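Local atomic coordinates of rhamnosidase B (Bacillus sp., PDB entry 2OKX), a protein that hydrolyses terminal alpha-L-rhamnose units from glycosides and belongs to the inverting glycoside hydrolases of family 78. Residues A[47-52]-A[61-66]; A[21-26]-A[93-98]; A[42-47]-A[74-79]. All coordinates share one frame; numbering follows the deposited sequence.

Interaction 1: residues A[47-52]-A[61-66]; sequences DSRYVL and RGPVRS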
loop_
_atom_site.group_PDB
_atom_site.type_symbol
_atom_site.label_atom_id
_atom_site.label_comp_id
_atom_site.label_asym_id
_atom_site.label_seq_id
_atom_site.Cartn_x
_atom_site.Cartn_y
_atom_site.Cartn_z
ATOM N N ASP A 47 -7.150 14.653 12.274
ATOM C CA ASP A 47 -7.211 14.737 10.823
ATOM C C ASP A 47 -5.910 15.427 10.426
ATOM O O ASP A 47 -5.718 16.594 10.770
ATOM C CB ASP A 47 -8.413 15.594 10.400
ATOM C CG ASP A 47 -8.615 15.614 8.899
ATOM O OD1 ASP A 47 -7.608 15.723 8.176
ATOM O OD2 ASP A 47 -9.776 15.531 8.444
ATOM N N SER A 48 -5.032 14.756 9.677
ATOM C CA SER A 48 -5.231 13.401 9.159
ATOM C C SER A 48 -4.762 12.256 10.064
ATOM O O SER A 48 -5.438 11.228 10.173
ATOM C CB SER A 48 -4.519 13.271 7.811
ATOM O OG SER A 48 -4.769 14.394 6.988
ATOM N N ARG A 49 -3.594 12.423 10.676
ATOM C CA ARG A 49 -3.022 11.403 11.560
ATOM C C ARG A 49 -2.335 12.064 12.761
ATOM O O ARG A 49 -2.014 13.251 12.717
ATOM C CB ARG A 49 -1.995 10.563 10.791
ATOM C CG ARG A 49 -2.540 9.839 9.561
ATOM C CD ARG A 49 -3.475 8.706 9.942
ATOM N NE ARG A 49 -3.855 7.892 8.789
ATOM C CZ ARG A 49 -5.020 7.970 8.153
ATOM N NH1 ARG A 49 -5.950 8.832 8.552
ATOM N NH2 ARG A 49 -5.258 7.178 7.117
ATOM N N TYR A 50 -2.093 11.298 13.825
ATOM C CA TYR A 50 -1.447 11.852 15.010
ATOM C C TYR A 50 -0.414 10.931 15.653
ATOM O O TYR A 50 -0.391 9.728 15.405
ATOM C CB TYR A 50 -2.491 12.176 16.085
ATOM C CG TYR A 50 -3.041 10.943 16.781
ATOM C CD1 TYR A 50 -4.218 10.334 16.350
ATOM C CD2 TYR A 50 -2.347 10.349 17.835
ATOM C CE1 TYR A 50 -4.691 9.163 16.950
ATOM C CE2 TYR A 50 -2.807 9.177 18.439
ATOM C CZ TYR A 50 -3.976 8.591 17.991
ATOM O OH TYR A 50 -4.415 7.423 18.573
ATOM N N VAL A 51 0.428 11.531 16.489
ATOM C CA VAL A 51 1.426 10.827 17.286
ATOM C C VAL A 51 1.188 11.384 18.696
ATOM O O VAL A 51 1.331 12.588 18.928
ATOM C CB VAL A 51 2.867 11.140 16.858
ATOM C CG1 VAL A 51 3.833 10.433 17.802
ATOM C CG2 VAL A 51 3.108 10.673 15.422
ATOM N N LEU A 52 0.815 10.511 19.626
ATOM C CA LEU A 52 0.503 10.918 20.995
ATOM C C LEU A 52 1.617 10.759 22.024
ATOM O O LEU A 52 2.284 9.721 22.083
ATOM C CB LEU A 52 -0.726 10.147 21.484
ATOM C CG LEU A 52 -1.114 10.285 22.962
ATOM C CD1 LEU A 52 -1.613 11.703 23.233
ATOM C CD2 LEU A 52 -2.196 9.264 23.305
ATOM N N ARG A 61 -0.072 5.949 17.943
ATOM C CA ARG A 61 -0.259 6.608 16.651
ATOM C C ARG A 61 -1.650 6.261 16.132
ATOM O O ARG A 61 -2.213 5.225 16.489
ATOM C CB ARG A 61 0.776 6.112 15.636
ATOM C CG ARG A 61 2.229 6.275 16.055
ATOM C CD ARG A 61 3.155 5.545 15.075
ATOM N NE ARG A 61 4.545 5.524 15.524
ATOM C CZ ARG A 61 5.428 6.492 15.299
ATOM N NH1 ARG A 61 5.078 7.575 14.616
ATOM N NH2 ARG A 61 6.665 6.379 15.765
ATOM N N GLY A 62 -2.192 7.125 15.280
ATOM C CA GLY A 62 -3.510 6.883 14.722
ATOM C C GLY A 62 -4.011 8.093 13.955
ATOM O O GLY A 62 -3.220 8.946 13.558
ATOM N N PRO A 63 -5.318 8.161 13.668
ATOM C CA PRO A 63 -6.295 7.124 14.008
ATOM C C PRO A 63 -6.255 6.083 12.890
ATOM O O PRO A 63 -5.483 6.226 11.947
ATOM C CB PRO A 63 -7.608 7.896 14.018
ATOM C CG PRO A 63 -7.408 8.856 12.873
ATOM C CD PRO A 63 -5.987 9.352 13.109
ATOM N N VAL A 64 -7.066 5.037 12.993
ATOM C CA VAL A 64 -7.100 4.041 11.930
ATOM C C VAL A 64 -7.770 4.742 10.750
ATOM O O VAL A 64 -8.419 5.775 10.936
ATOM C CB VAL A 64 -7.913 2.793 12.343
ATOM C CG1 VAL A 64 -7.217 2.083 13.504
ATOM C CG2 VAL A 64 -9.328 3.185 12.735
ATOM N N ARG A 65 -7.614 4.210 9.544
ATOM C CA ARG A 65 -8.216 4.863 8.387
ATOM C C ARG A 65 -9.738 4.865 8.500
ATOM O O ARG A 65 -10.344 3.866 8.899
ATOM C CB ARG A 65 -7.751 4.201 7.084
ATOM C CG ARG A 65 -8.213 2.771 6.859
ATOM C CD ARG A 65 -7.339 2.111 5.791
ATOM N NE ARG A 65 -5.999 1.822 6.309
ATOM C CZ ARG A 65 -4.933 1.576 5.554
ATOM N NH1 ARG A 65 -5.038 1.588 4.232
ATOM N NH2 ARG A 65 -3.761 1.303 6.124
ATOM N N SER A 66 -10.349 5.996 8.156
ATOM C CA SER A 66 -11.802 6.141 8.254
ATOM C C SER A 66 -12.456 6.908 7.114
ATOM O O SER A 66 -11.793 7.599 6.342
ATOM C CB SER A 66 -12.180 6.907 9.530
ATOM O OG SER A 66 -11.370 6.583 10.638
HETATM O O HOH W 1 -8.340 8.097 7.036
#

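Interaction 2: residues A[21-26]-A[93-98]; sequences NEWRCF and LVLHFG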
loop_
_atom_site.group_PDB
_atom_site.type_symbol
_atom_site.label_atom_id
_atom_site.label_comp_id
_atom_site.label_asym_id
_atom_site.label_seq_id
_atom_site.Cartn_x
_atom_site.Cartn_y
_atom_site.Cartn_z
ATOM N N ASN A 21 0.235 19.312 3.466
ATOM C CA ASN A 21 1.386 18.695 4.119
ATOM C C ASN A 21 1.924 19.502 5.303
ATOM O O ASN A 21 3.076 19.919 5.300
ATOM C CB ASN A 21 2.486 18.515 3.065
ATOM C CG ASN A 21 3.684 17.729 3.574
ATOM O OD1 ASN A 21 4.761 17.774 2.977
ATOM N ND2 ASN A 21 3.502 17.002 4.661
ATOM N N GLU A 22 1.091 19.713 6.317
ATOM C CA GLU A 22 1.524 20.469 7.485
ATOM C C GLU A 22 1.498 19.640 8.758
ATOM O O GLU A 22 0.496 19.004 9.076
ATOM C CB GLU A 22 0.640 21.710 7.681
ATOM C CG GLU A 22 1.006 22.538 8.913
ATOM C CD GLU A 22 0.153 23.788 9.066
ATOM O OE1 GLU A 22 -0.778 23.793 9.907
ATOM O OE2 GLU A 22 0.413 24.763 8.331
ATOM N N TRP A 23 2.611 19.652 9.484
ATOM C CA TRP A 23 2.708 18.929 10.746
ATOM C C TRP A 23 2.593 19.974 11.856
ATOM O O TRP A 23 3.388 20.908 11.928
ATOM C CB TRP A 23 4.043 18.180 10.820
ATOM C CG TRP A 23 4.142 17.055 9.816
ATOM C CD1 TRP A 23 3.239 16.749 8.833
ATOM C CD2 TRP A 23 5.196 16.090 9.705
ATOM N NE1 TRP A 23 3.665 15.653 8.120
ATOM C CE2 TRP A 23 4.863 15.229 8.633
ATOM C CE3 TRP A 23 6.390 15.868 10.406
ATOM C CZ2 TRP A 23 5.683 14.160 8.246
ATOM C CZ3 TRP A 23 7.205 14.803 10.020
ATOM C CH2 TRP A 23 6.845 13.964 8.950
ATOM N N ARG A 24 1.586 19.819 12.708
ATOM C CA ARG A 24 1.344 20.773 13.783
ATOM C C ARG A 24 1.370 20.156 15.179
ATOM O O ARG A 24 0.814 19.083 15.407
ATOM C CB ARG A 24 -0.000 21.463 13.533
ATOM C CG ARG A 24 -0.470 22.406 14.628
ATOM C CD ARG A 24 -1.705 23.174 14.163
ATOM N NE ARG A 24 -1.370 24.149 13.128
ATOM C CZ ARG A 24 -0.764 25.310 13.359
ATOM N NH1 ARG A 24 -0.426 25.655 14.596
ATOM N NH2 ARG A 24 -0.489 26.129 12.352
ATOM N N CYS A 25 2.016 20.860 16.107
ATOM C CA CYS A 25 2.142 20.417 17.493
ATOM C C CYS A 25 1.070 21.013 18.396
ATOM O O CYS A 25 0.648 22.154 18.209
ATOM C CB CYS A 25 3.508 20.819 18.055
ATOM S SG CYS A 25 4.934 20.274 17.098
ATOM N N PHE A 26 0.642 20.230 19.383
ATOM C CA PHE A 26 -0.351 20.674 20.353
ATOM C C PHE A 26 0.114 20.278 21.750
ATOM O O PHE A 26 0.692 19.206 21.939
ATOM C CB PHE A 26 -1.722 20.045 20.079
ATOM C CG PHE A 26 -2.359 20.502 18.797
ATOM C CD1 PHE A 26 -2.074 19.864 17.593
ATOM C CD2 PHE A 26 -3.237 21.582 18.793
ATOM C CE1 PHE A 26 -2.654 20.294 16.403
ATOM C CE2 PHE A 26 -3.824 22.022 17.610
ATOM C CZ PHE A 26 -3.532 21.377 16.412
ATOM N N LEU A 93 1.339 15.456 17.966
ATOM C CA LEU A 93 1.842 15.894 16.675
ATOM C C LEU A 93 0.759 15.458 15.704
ATOM O O LEU A 93 0.427 14.276 15.638
ATOM C CB LEU A 93 3.152 15.193 16.311
ATOM C CG LEU A 93 3.613 15.470 14.873
ATOM C CD1 LEU A 93 4.036 16.927 14.751
ATOM C CD2 LEU A 93 4.771 14.554 14.501
ATOM N N VAL A 94 0.184 16.403 14.972
ATOM C CA VAL A 94 -0.852 16.056 14.015
ATOM C C VAL A 94 -0.358 16.340 12.605
ATOM O O VAL A 94 0.120 17.437 12.312
ATOM C CB VAL A 94 -2.160 16.851 14.269
ATOM C CG1 VAL A 94 -3.186 16.529 13.188
ATOM C CG2 VAL A 94 -2.724 16.507 15.642
ATOM N N LEU A 95 -0.444 15.332 11.744
ATOM C CA LEU A 95 -0.034 15.483 10.355
ATOM C C LEU A 95 -1.309 15.713 9.556
ATOM O O LEU A 95 -2.210 14.879 9.588
ATOM C CB LEU A 95 0.643 14.209 9.830
ATOM C CG LEU A 95 1.955 13.685 10.423
ATOM C CD1 LEU A 95 1.705 13.095 11.810
ATOM C CD2 LEU A 95 2.525 12.619 9.494
ATOM N N HIS A 96 -1.414 16.849 8.876
ATOM C CA HIS A 96 -2.597 17.089 8.057
ATOM C C HIS A 96 -2.157 17.105 6.603
ATOM O O HIS A 96 -1.355 17.941 6.204
ATOM C CB HIS A 96 -3.276 18.417 8.389
ATOM C CG HIS A 96 -4.534 18.635 7.613
ATOM N ND1 HIS A 96 -5.687 17.920 7.859
ATOM C CD2 HIS A 96 -4.784 19.390 6.517
ATOM C CE1 HIS A 96 -6.590 18.220 6.943
ATOM N NE2 HIS A 96 -6.067 19.109 6.117
ATOM N N PHE A 97 -2.689 16.181 5.813
ATOM C CA PHE A 97 -2.311 16.078 4.410
ATOM C C PHE A 97 -2.816 17.226 3.541
ATOM O O PHE A 97 -2.079 17.740 2.702
ATOM C CB PHE A 97 -2.800 14.746 3.827
ATOM C CG PHE A 97 -2.287 13.531 4.559
ATOM C CD1 PHE A 97 -0.986 13.494 5.056
ATOM C CD2 PHE A 97 -3.095 12.410 4.720
ATOM C CE1 PHE A 97 -0.494 12.354 5.704
ATOM C CE2 PHE A 97 -2.616 11.266 5.365
ATOM C CZ PHE A 97 -1.313 11.240 5.856
ATOM N N GLY A 98 -4.074 17.616 3.738
ATOM C CA GLY A 98 -4.646 18.687 2.940
ATOM C C GLY A 98 -4.870 18.241 1.506
ATOM O O GLY A 98 -5.172 19.049 0.625
#

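Interaction 3: residues A[42-47]-A[74-79]; sequences LHITAD and DSYDIG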
loop_
_atom_site.group_PDB
_atom_site.type_symbol
_atom_site.label_atom_id
_atom_site.label_comp_id
_atom_site.label_asym_id
_atom_site.label_seq_id
_atom_site.Cartn_x
_atom_site.Cartn_y
_atom_site.Cartn_z
ATOM N N LEU A 42 -7.735 8.011 27.730
ATOM C CA LEU A 42 -7.489 9.154 26.864
ATOM C C LEU A 42 -8.069 8.792 25.502
ATOM O O LEU A 42 -7.551 7.917 24.802
ATOM C CB LEU A 42 -5.988 9.433 26.753
ATOM C CG LEU A 42 -5.572 10.758 26.105
ATOM C CD1 LEU A 42 -4.107 11.041 26.399
ATOM C CD2 LEU A 42 -5.819 10.706 24.602
ATOM N N HIS A 43 -9.163 9.459 25.146
ATOM C CA HIS A 43 -9.853 9.231 23.882
ATOM C C HIS A 43 -9.378 10.283 22.893
ATOM O O HIS A 43 -9.384 11.474 23.198
ATOM C CB HIS A 43 -11.357 9.345 24.102
ATOM C CG HIS A 43 -11.858 8.511 25.240
ATOM N ND1 HIS A 43 -12.021 7.144 25.149
ATOM C CD2 HIS A 43 -12.225 8.851 26.499
ATOM C CE1 HIS A 43 -12.468 6.679 26.301
ATOM N NE2 HIS A 43 -12.601 7.694 27.138
ATOM N N ILE A 44 -8.984 9.848 21.702
ATOM C CA ILE A 44 -8.451 10.780 20.721
ATOM C C ILE A 44 -8.584 10.366 19.258
ATOM O O ILE A 44 -8.644 9.180 18.925
ATOM C CB ILE A 44 -6.945 11.023 21.007
ATOM C CG1 ILE A 44 -6.322 11.924 19.939
ATOM C CG2 ILE A 44 -6.210 9.682 21.051
ATOM C CD1 ILE A 44 -4.847 12.223 20.184
ATOM N N THR A 45 -8.645 11.373 18.395
ATOM C CA THR A 45 -8.690 11.175 16.954
ATOM C C THR A 45 -8.183 12.477 16.356
ATOM O O THR A 45 -8.126 13.498 17.040
ATOM C CB THR A 45 -10.105 10.847 16.424
ATOM O OG1 THR A 45 -9.999 10.415 15.060
ATOM C CG2 THR A 45 -11.013 12.067 16.483
ATOM N N ALA A 46 -7.781 12.442 15.094
ATOM C CA ALA A 46 -7.272 13.637 14.450
ATOM C C ALA A 46 -7.399 13.536 12.941
ATOM O O ALA A 46 -7.723 12.481 12.400
ATOM C CB ALA A 46 -5.820 13.859 14.834
ATOM N N ASP A 47 -7.150 14.653 12.274
ATOM C CA ASP A 47 -7.211 14.737 10.823
ATOM C C ASP A 47 -5.910 15.427 10.426
ATOM O O ASP A 47 -5.718 16.594 10.770
ATOM C CB ASP A 47 -8.413 15.594 10.400
ATOM C CG ASP A 47 -8.615 15.614 8.899
ATOM O OD1 ASP A 47 -7.608 15.723 8.176
ATOM O OD2 ASP A 47 -9.776 15.531 8.444
ATOM N N ASP A 74 -9.383 6.662 19.062
ATOM C CA ASP A 74 -8.683 5.700 19.907
ATOM C C ASP A 74 -8.826 6.013 21.388
ATOM O O ASP A 74 -8.937 7.175 21.773
ATOM C CB ASP A 74 -7.200 5.679 19.536
ATOM C CG ASP A 74 -6.980 5.416 18.064
ATOM O OD1 ASP A 74 -7.606 4.477 17.537
ATOM O OD2 ASP A 74 -6.189 6.144 17.437
ATOM N N SER A 75 -8.817 4.966 22.208
ATOM C CA SER A 75 -8.933 5.111 23.656
ATOM C C SER A 75 -7.770 4.393 24.334
ATOM O O SER A 75 -7.694 3.166 24.306
ATOM C CB SER A 75 -10.257 4.518 24.150
ATOM O OG SER A 75 -11.368 5.114 23.505
ATOM N N TYR A 76 -6.870 5.162 24.941
ATOM C CA TYR A 76 -5.711 4.594 25.628
ATOM C C TYR A 76 -5.827 4.632 27.141
ATOM O O TYR A 76 -6.326 5.602 27.708
ATOM C CB TYR A 76 -4.430 5.352 25.282
ATOM C CG TYR A 76 -4.050 5.373 23.826
ATOM C CD1 TYR A 76 -4.646 6.271 22.941
ATOM C CD2 TYR A 76 -3.072 4.510 23.335
ATOM C CE1 TYR A 76 -4.275 6.310 21.600
ATOM C CE2 TYR A 76 -2.693 4.540 21.998
ATOM C CZ TYR A 76 -3.299 5.441 21.134
ATOM O OH TYR A 76 -2.936 5.462 19.808
ATOM N N ASP A 77 -5.357 3.575 27.792
ATOM C CA ASP A 77 -5.333 3.550 29.244
ATOM C C ASP A 77 -3.960 4.153 29.537
ATOM O O ASP A 77 -2.936 3.506 29.303
ATOM C CB ASP A 77 -5.381 2.122 29.777
ATOM C CG ASP A 77 -5.357 2.070 31.295
ATOM O OD1 ASP A 77 -4.624 2.877 31.908
ATOM O OD2 ASP A 77 -6.062 1.220 31.874
ATOM N N ILE A 78 -3.933 5.392 30.024
ATOM C CA ILE A 78 -2.666 6.061 30.307
ATOM C C ILE A 78 -2.227 6.011 31.766
ATOM O O ILE A 78 -1.382 6.798 32.186
ATOM C CB ILE A 78 -2.707 7.544 29.873
ATOM C CG1 ILE A 78 -3.876 8.255 30.563
ATOM C CG2 ILE A 78 -2.826 7.642 28.358
ATOM C CD1 ILE A 78 -3.915 9.745 30.316
ATOM N N GLY A 79 -2.787 5.080 32.531
ATOM C CA GLY A 79 -2.427 4.971 33.935
ATOM C C GLY A 79 -0.934 4.804 34.141
ATOM O O GLY A 79 -0.389 5.206 35.172
#

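Interaction 1: residues A[47-52]-A[61-66]
Tyr-50 and Gly-62 form the hydrogen-bonded pair near the open end of a beta hairpin, and Val-51 and Arg-61 form the non-hydrogen-bonded pair next to it. The two backbone bonds are unequal. Tyr-50 N reaches Gly-62 O at 2.6 Å, while Gly-62 N reaches Tyr-50 O at 3.2 Å. Beyond this pair, toward Ser-48, the strands part, and a cis peptide before Pro-63 turns the second segment aside.

The van der Waals packing centres on the Tyr-50 ring. Its CG sits between the backbone N and the carbonyl carbon (chi1 74°), which lays one ring face over the Gly-62 backbone. Gly-62 N lies 3.5 Å above the ring plane, toward the rim. Glycine lets the ring come this close. Pro-63 extends the cover, with its CD 3.8 Å from Tyr-50 CD1. Val-51 CG2 and Arg-61 NH1 lie 3.8 Å apart, their side chains side by side. The arginine is extended and its NE makes a salt bridge with Glu-200.

The polar contacts centre on Arg-49. A bend at chi2 (-70°) folds the chain back, and NH1 bonds Ser-48 O at 2.9 Å from above the carbonyl plane. NH1 also donates to a water in the guanidinium plane, which also accepts from Ser-66 N, at 3.1 Å. Pro-63 O lies over one face of the guanidinium, and NH2 bonds Tyr-103 O. Arg-65 passes its CB 3.9 Å from Arg-49 NH2, then leads away to salt bridges with Asp-563 and Glu-562. These lie in the six-hairpin glycosidase region, so the loop after strand 57-62 links the N-terminal domain to the helical barrel.

Strand 57-62 is an edge strand of its sheet. Strand 49-54 lies between it and strand 87-96, and Tyr-50 packs on Ile-44 of strand 41-47.

Interaction 2: residues A[21-26]-A[93-98]
Val-94 N and Arg-24 O make one of the two shortest bonds of this contact, 2.8 Å and nearly straight. Arg-24 N returns an equally short bond to Val-94 O. Glu-22 and His-96 form the next hydrogen-bonded pair. The ladder runs one step past the strands, where Asn-21 N meets Phe-97 O at 2.9 Å. This is regular antiparallel pairing, with strand directions 155° apart.

Between the hydrogen-bonded pairs, Trp-23 faces Leu-95. Trp-23 CG lies anti to its carbonyl carbon (chi1 -67°), and the indole spreads beside the leucine. Leu-95 CG stands over the five-membered ring, 3.6 Å from its centroid and 17° off the normal, a CH-pi contact. Leu-95 CD2 reaches on to Trp-23 CE2 at 3.6 Å. Leu-93 CD1 touches both Trp-23 CB at 4.1 Å and Cys-25 SG, filling the same face.

The other face carries Val-94, whose CG2 lies 3.9 Å from Phe-26 CE1, its branch set obliquely to the ring. Beside it, Arg-24 NE bonds Glu-22 OE1 at 3.3 Å, a salt bridge within the strand. The carboxylate is met from above its plane. Arg-24 NH1 bonds Thr-131 OG1, and the side chain makes a cation-pi contact with Trp-12.

Both strands are internal to a seven-stranded antiparallel sheet. Strand 22-31 has strand 130-133 as its other neighbour, and strand 87-96 has strand 49-54. Phe-26 and Val-94 pack on Leu-111 of strand 110-117, in the second sheet of the domain, while Trp-23 packs on Pro-500.

Interaction 3: residues A[42-47]-A[74-79]
Leu-42 to Ile-44 run antiparallel to Asp-74 to Tyr-76, with strand directions 148° apart and four short backbone bonds. The strands are neighbours in a five-stranded mixed sheet, one layer of the beta-sandwich-like N-terminal domain. Leu-42 with Tyr-76 and Ile-44 with Asp-74 are the hydrogen-bonded pairs. The shortest bond is Asp-74 N to Ile-44 O, 2.6 Å.

On one face His-43 and Ser-75 sit across from each other as the non-hydrogen-bonded pair. The imidazole meets Ser-75 OG at its edge, in the ring plane, with ND1 and OG 2.7 Å apart. Either atom could be the donor. In both residues the side chain leaves anti to the carbonyl carbon (chi1 -51° and -57°), which turns the two polar groups to each other.

The opposite face is mixed. Asp-74 makes a salt bridge there with Arg-193 and bonds Tyr-50 OH. Ile-44 CG2 touches the edge of the Tyr-76 ring, 3.9 Å from CE1. Leu-42 O also lies in the plane of that ring, 3.8 Å from Tyr-76 CD1. Another ring, that of Phe-197, stacks on Tyr-76. Leu-42 and Ile-78 cross at about a right angle, with Leu-42 CB 4.0 Å from Ile-78 CG2. Both touch Ile-115 of strand 110-117.

After Tyr-76 the chain turns in an Asx turn: Asp-77 OD1 accepts from Gly-79 N at 2.9 Å.

Interactions 1 and 2 belong to one sheet and interaction 3 to the sheet packed against it. The centre of interaction 1 is about 10 Å from each of the others. Leu-95 joins interactions 1 and 2: Ser-48 N to Leu-95 O and Arg-49 O to Leu-95 N are both 2.8 Å, forming a classic beta bulge. Tyr-50 joins interactions 1 and 3, its OH 2.5 Å from Asp-74 OD2 and 2.7 Å from Tyr-76 OH, both probable hydrogen bonds. Interactions 2 and 3 meet where His-96 ND1 lies 3.2 Å from Asp-47 O. Arg-61, Leu-93 and Ser-75 each approach bound glycerol, probably from the crystallisation liquor.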